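Local coordinates for protein beta-xylanase (Caldicellulosiruptor kristjanssonii, PDB 7NWN) that probably binds plant cell-wall polysaccharide through this family 9 carbohydrate-binding module, part of a heat-stable xylanase-glucuronoyl esterase, at residues A127-L139 and Y144-P156. Numbering follows the deposited sequence.
With CA (calcium ion), chain R; EDO (1,2-ethanediol), chain J; EDO (1,2-ethanediol), chain I.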
loop_
_atom_site.group_PDB
_atom_site.type_symbol
_atom_site.label_atom_id
_atom_site.label_comp_id
_atom_site.label_asym_id
_atom_site.label_seq_id
_atom_site.Cartn_x
_atom_site.Cartn_y
_atom_site.Cartn_z
ATOM N N ALA A 127 -12.349 -5.452 -2.626
ATOM C CA ALA A 127 -12.282 -6.877 -2.302
ATOM C C ALA A 127 -11.664 -6.987 -0.913
ATOM O O ALA A 127 -10.581 -6.418 -0.678
ATOM C CB ALA A 127 -11.388 -7.604 -3.293
ATOM N N GLY A 128 -12.354 -7.715 -0.032
ATOM C CA GLY A 128 -11.901 -8.021 1.315
ATOM C C GLY A 128 -12.615 -7.166 2.351
ATOM O O GLY A 128 -13.176 -6.131 2.045
ATOM N N ASP A 129 -12.565 -7.613 3.597
ATOM C CA ASP A 129 -13.229 -7.000 4.723
ATOM C C ASP A 129 -12.539 -5.658 5.050
ATOM O O ASP A 129 -11.341 -5.658 5.340
ATOM C CB ASP A 129 -13.146 -8.048 5.846
ATOM C CG ASP A 129 -13.751 -7.559 7.127
ATOM O OD1 ASP A 129 -14.400 -6.483 7.093
ATOM O OD2 ASP A 129 -13.545 -8.239 8.161
ATOM N N ILE A 130 -13.277 -4.529 4.958
ATOM C CA ILE A 130 -12.651 -3.229 5.202
ATOM C C ILE A 130 -12.307 -3.052 6.695
ATOM O O ILE A 130 -11.509 -2.177 7.014
ATOM C CB ILE A 130 -13.502 -2.043 4.683
ATOM C CG1 ILE A 130 -12.637 -0.781 4.409
ATOM C CG2 ILE A 130 -14.636 -1.770 5.647
ATOM C CD1 ILE A 130 -13.359 0.324 3.659
ATOM N N LEU A 131 -12.872 -3.884 7.603
ATOM C CA LEU A 131 -12.527 -3.864 9.024
ATOM C C LEU A 131 -11.049 -4.187 9.267
ATOM O O LEU A 131 -10.550 -3.895 10.336
ATOM C CB LEU A 131 -13.418 -4.831 9.818
ATOM C CG LEU A 131 -14.774 -4.250 10.247
ATOM C CD1 LEU A 131 -15.596 -3.755 9.050
ATOM C CD2 LEU A 131 -15.579 -5.292 10.997
ATOM N N ARG A 132 -10.354 -4.756 8.283
ATOM C CA ARG A 132 -8.948 -5.105 8.416
ATOM C C ARG A 132 -8.053 -3.898 8.111
ATOM O O ARG A 132 -6.861 -3.977 8.367
ATOM C CB ARG A 132 -8.598 -6.218 7.422
ATOM C CG ARG A 132 -9.461 -7.467 7.691
ATOM C CD ARG A 132 -9.220 -8.503 6.600
ATOM N NE ARG A 132 -7.846 -8.935 6.561
ATOM C CZ ARG A 132 -7.394 -9.950 5.856
ATOM N NH1 ARG A 132 -8.240 -10.666 5.133
ATOM N NH2 ARG A 132 -6.113 -10.285 5.911
ATOM N N PHE A 133 -8.642 -2.815 7.557
ATOM C CA PHE A 133 -7.882 -1.718 6.939
ATOM C C PHE A 133 -7.990 -0.493 7.844
ATOM O O PHE A 133 -9.100 -0.041 8.203
ATOM C CB PHE A 133 -8.442 -1.428 5.538
ATOM C CG PHE A 133 -7.696 -0.450 4.657
ATOM C CD1 PHE A 133 -6.330 -0.560 4.487
ATOM C CD2 PHE A 133 -8.401 0.450 3.854
ATOM C CE1 PHE A 133 -5.638 0.264 3.604
ATOM C CE2 PHE A 133 -7.722 1.276 2.951
ATOM C CZ PHE A 133 -6.341 1.213 2.852
ATOM N N TYR A 134 -6.824 0.002 8.282
ATOM C CA TYR A 134 -6.849 1.145 9.185
ATOM C C TYR A 134 -5.834 2.164 8.671
ATOM O O TYR A 134 -4.671 1.794 8.475
ATOM C CB TYR A 134 -6.423 0.676 10.570
ATOM C CG TYR A 134 -6.346 1.721 11.655
ATOM C CD1 TYR A 134 -7.215 2.811 11.715
ATOM C CD2 TYR A 134 -5.380 1.588 12.654
ATOM C CE1 TYR A 134 -7.115 3.724 12.753
ATOM C CE2 TYR A 134 -5.271 2.490 13.707
ATOM C CZ TYR A 134 -6.143 3.567 13.749
ATOM O OH TYR A 134 -6.036 4.438 14.792
ATOM N N THR A 135 -6.280 3.433 8.497
ATOM C CA THR A 135 -5.433 4.382 7.764
ATOM C C THR A 135 -5.487 5.747 8.451
ATOM O O THR A 135 -6.492 6.092 9.074
ATOM C CB THR A 135 -5.874 4.553 6.295
ATOM O OG1 THR A 135 -7.195 5.098 6.316
ATOM C CG2 THR A 135 -5.866 3.257 5.505
ATOM N N LYS A 136 -4.431 6.531 8.212
ATOM C CA LYS A 136 -4.402 7.964 8.480
ATOM C C LYS A 136 -3.725 8.636 7.288
ATOM O O LYS A 136 -2.886 8.004 6.627
ATOM C CB LYS A 136 -3.540 8.220 9.717
ATOM C CG LYS A 136 -4.164 7.683 10.992
ATOM C CD LYS A 136 -5.417 8.388 11.401
ATOM C CE LYS A 136 -5.920 7.800 12.703
ATOM N NZ LYS A 136 -7.339 8.194 12.943
ATOM N N THR A 137 -4.079 9.903 7.035
ATOM C CA THR A 137 -3.414 10.615 5.961
ATOM C C THR A 137 -2.967 11.965 6.521
ATOM O O THR A 137 -3.415 12.390 7.565
ATOM C CB THR A 137 -4.321 10.852 4.731
ATOM O OG1 THR A 137 -5.414 11.665 5.130
ATOM C CG2 THR A 137 -4.823 9.563 4.119
ATOM N N LYS A 138 -2.073 12.615 5.797
ATOM C CA LYS A 138 -1.655 13.945 6.187
ATOM C C LYS A 138 -1.460 14.727 4.896
ATOM O O LYS A 138 -0.802 14.228 3.987
ATOM C CB LYS A 138 -0.334 13.892 6.954
ATOM C CG LYS A 138 0.090 15.270 7.508
ATOM C CD LYS A 138 1.372 15.209 8.344
ATOM C CE LYS A 138 1.648 16.557 9.026
ATOM N NZ LYS A 138 2.951 16.469 9.684
ATOM N N LEU A 139 -1.973 15.959 4.871
ATOM C CA LEU A 139 -1.677 16.915 3.806
ATOM C C LEU A 139 -0.270 17.480 3.968
ATOM O O LEU A 139 0.094 17.946 5.037
ATOM C CB LEU A 139 -2.715 18.049 3.862
ATOM C CG LEU A 139 -4.150 17.650 3.528
ATOM C CD1 LEU A 139 -4.987 18.904 3.260
ATOM C CD2 LEU A 139 -4.180 16.745 2.296
ATOM N N TYR A 144 0.649 14.493 -0.262
ATOM C CA TYR A 144 -0.049 13.925 0.878
ATOM C C TYR A 144 0.700 12.657 1.237
ATOM O O TYR A 144 1.507 12.170 0.440
ATOM C CB TYR A 144 -1.544 13.672 0.589
ATOM C CG TYR A 144 -1.870 12.688 -0.521
ATOM C CD1 TYR A 144 -1.934 13.097 -1.860
ATOM C CD2 TYR A 144 -2.206 11.352 -0.240
ATOM C CE1 TYR A 144 -2.269 12.226 -2.896
ATOM C CE2 TYR A 144 -2.575 10.478 -1.267
ATOM C CZ TYR A 144 -2.586 10.906 -2.595
ATOM O OH TYR A 144 -2.929 10.038 -3.597
ATOM N N ARG A 145 0.419 12.152 2.445
ATOM C CA ARG A 145 1.018 10.923 2.915
ATOM C C ARG A 145 -0.143 10.019 3.346
ATOM O O ARG A 145 -1.127 10.543 3.880
ATOM C CB ARG A 145 1.881 11.261 4.136
ATOM C CG ARG A 145 2.510 10.037 4.782
ATOM C CD ARG A 145 3.385 10.413 5.981
ATOM N NE ARG A 145 4.516 11.239 5.571
ATOM C CZ ARG A 145 4.834 12.387 6.147
ATOM N NH1 ARG A 145 4.133 12.807 7.201
ATOM N NH2 ARG A 145 5.859 13.085 5.646
ATOM N N VAL A 146 0.014 8.692 3.137
ATOM C CA VAL A 146 -0.922 7.679 3.600
ATOM C C VAL A 146 -0.099 6.762 4.491
ATOM O O VAL A 146 1.018 6.431 4.118
ATOM C CB VAL A 146 -1.523 6.881 2.430
ATOM C CG1 VAL A 146 -2.359 5.704 2.945
ATOM C CG2 VAL A 146 -2.362 7.836 1.537
ATOM N N GLU A 147 -0.625 6.465 5.682
ATOM C CA GLU A 147 -0.030 5.431 6.513
ATOM C C GLU A 147 -1.128 4.411 6.817
ATOM O O GLU A 147 -2.156 4.803 7.329
ATOM C CB GLU A 147 0.484 6.068 7.796
ATOM C CG GLU A 147 1.401 5.110 8.598
ATOM C CD GLU A 147 2.146 5.814 9.725
ATOM O OE1 GLU A 147 1.607 6.815 10.267
ATOM O OE2 GLU A 147 3.287 5.396 10.033
ATOM N N ALA A 148 -0.887 3.139 6.476
ATOM C CA ALA A 148 -1.946 2.127 6.409
ATOM C C ALA A 148 -1.495 0.854 7.134
ATOM O O ALA A 148 -0.322 0.452 7.058
ATOM C CB ALA A 148 -2.285 1.825 4.958
ATOM N N ARG A 149 -2.473 0.211 7.776
ATOM C CA ARG A 149 -2.259 -1.093 8.382
ATOM C C ARG A 149 -3.312 -2.047 7.809
ATOM O O ARG A 149 -4.496 -1.688 7.784
ATOM C CB ARG A 149 -2.424 -0.969 9.898
ATOM C CG ARG A 149 -2.192 -2.279 10.656
ATOM C CD ARG A 149 -2.489 -2.152 12.168
ATOM N NE ARG A 149 -2.022 -3.312 12.963
ATOM C CZ ARG A 149 -2.864 -4.285 13.314
ATOM N NH1 ARG A 149 -4.149 -4.228 12.955
ATOM N NH2 ARG A 149 -2.430 -5.265 14.082
ATOM N N ILE A 150 -2.858 -3.232 7.358
ATOM C CA ILE A 150 -3.752 -4.318 6.973
ATOM C C ILE A 150 -3.523 -5.529 7.904
ATOM O O ILE A 150 -2.442 -6.076 7.925
ATOM C CB ILE A 150 -3.500 -4.683 5.505
ATOM C CG1 ILE A 150 -3.880 -3.544 4.559
ATOM C CG2 ILE A 150 -4.245 -5.976 5.191
ATOM C CD1 ILE A 150 -3.231 -3.659 3.198
ATOM N N ALA A 151 -4.525 -5.858 8.710
ATOM C CA ALA A 151 -4.498 -6.998 9.621
ATOM C C ALA A 151 -4.445 -8.283 8.767
ATOM O O ALA A 151 -5.197 -8.413 7.800
ATOM C CB ALA A 151 -5.771 -6.914 10.438
ATOM N N LEU A 152 -3.466 -9.157 9.038
ATOM C CA LEU A 152 -3.239 -10.399 8.312
ATOM C C LEU A 152 -3.994 -11.533 9.008
ATOM O O LEU A 152 -4.140 -11.522 10.234
ATOM C CB LEU A 152 -1.733 -10.660 8.326
ATOM C CG LEU A 152 -0.953 -9.640 7.500
ATOM C CD1 LEU A 152 0.559 -9.773 7.736
ATOM C CD2 LEU A 152 -1.314 -9.805 6.016
ATOM N N SER A 153 -4.522 -12.478 8.231
ATOM C CA SER A 153 -5.305 -13.552 8.835
ATOM C C SER A 153 -4.403 -14.765 9.013
ATOM O O SER A 153 -4.589 -15.522 9.946
ATOM C CB SER A 153 -6.524 -13.948 8.018
ATOM O OG SER A 153 -6.113 -14.122 6.671
ATOM N N LYS A 154 -3.499 -14.986 8.063
ATOM C CA LYS A 154 -2.470 -16.005 8.187
ATOM C C LYS A 154 -1.339 -15.422 9.036
ATOM O O LYS A 154 -0.955 -14.273 8.833
ATOM C CB LYS A 154 -2.001 -16.390 6.779
ATOM C CG LYS A 154 -0.509 -16.692 6.647
ATOM C CD LYS A 154 -0.045 -17.096 5.257
ATOM C CE LYS A 154 -0.834 -18.265 4.699
ATOM N NZ LYS A 154 -0.008 -19.117 3.812
ATOM N N LYS A 155 -0.814 -16.208 9.987
ATOM C CA LYS A 155 0.309 -15.781 10.814
ATOM C C LYS A 155 1.551 -15.649 9.943
ATOM O O LYS A 155 1.998 -16.620 9.358
ATOM C CB LYS A 155 0.626 -16.815 11.899
ATOM C CG LYS A 155 0.050 -16.490 13.271
ATOM C CD LYS A 155 -1.463 -16.651 13.357
ATOM C CE LYS A 155 -2.022 -16.581 14.767
ATOM N NZ LYS A 155 -3.486 -16.844 14.785
ATOM N N PRO A 156 2.133 -14.448 9.749
ATOM C CA PRO A 156 3.329 -14.381 8.915
ATOM C C PRO A 156 4.551 -14.781 9.728
ATOM O O PRO A 156 4.586 -14.603 10.938
ATOM C CB PRO A 156 3.344 -12.895 8.519
ATOM C CG PRO A 156 2.713 -12.192 9.710
ATOM C CD PRO A 156 1.612 -13.129 10.188
HETATM CA CA CA R . 3.419 6.824 12.007
HETATM C C1 EDO J . -2.641 -12.958 14.339
HETATM O O1 EDO J . -1.379 -13.371 13.839
HETATM C C2 EDO J . -3.707 -12.995 13.312
HETATM O O2 EDO J . -4.308 -14.276 13.181
HETATM C C1 EDO I . -12.796 -11.668 -1.685
HETATM O O1 EDO I . -11.676 -11.208 -2.514
HETATM C C2 EDO I . -13.506 -10.835 -0.628
HETATM O O2 EDO I . -14.388 -9.785 -1.074
HETATM O O HOH W 1 -5.832 -2.903 10.849
HETATM O O HOH W 2 4.363 7.881 14.005
#
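NE and NH2 of Arg132 both donate to the single backbone oxygen Ala151 O, at 3.0 Å from Arg132 NE and 2.8 Å from Arg132 NH2. Both bonds lie in the guanidinium plane, and a bend at chi3 (61°) turns the group back to that oxygen. The clamp closes the open end of an antiparallel beta hairpin, strands 133-140 and 143-151 (166° between segment directions), at the edge of a four-stranded sheet in the family 9 module. Ala151 N returns a bond to Arg132 O, and paired backbone bonds follow at Tyr134-Arg149, Lys136-Glu147 (Glu147 N to Lys136 O 2.9 Å, 176° at the hydrogen) and Lys138-Arg145. Shortening Arg132 to an alanine would probably cost Ala151 O both Arg132 donors and Glu100 this salt bridge. On the inner face, Phe133 CD1 meets Ile150 CG1 at 3.9 Å, while Thr135 CG2 sits 3.4 Å above the Phe133 ring plane, displaced toward the rim; Val117 of the other sheet packs on Thr135 and Val146, Ile96 on Ile150. On the other face, Lys138 and Arg145 run alongside each other, their like charges answered by Glu35 and Glu75. From that face Glu147, its chain drawn out straight, binds calcium through both carboxylate oxygens, OE1 at 2.5 Å and OE2 at 2.4 Å, with Val31, Asp33, Glu35, Asp37 and a water completing the site.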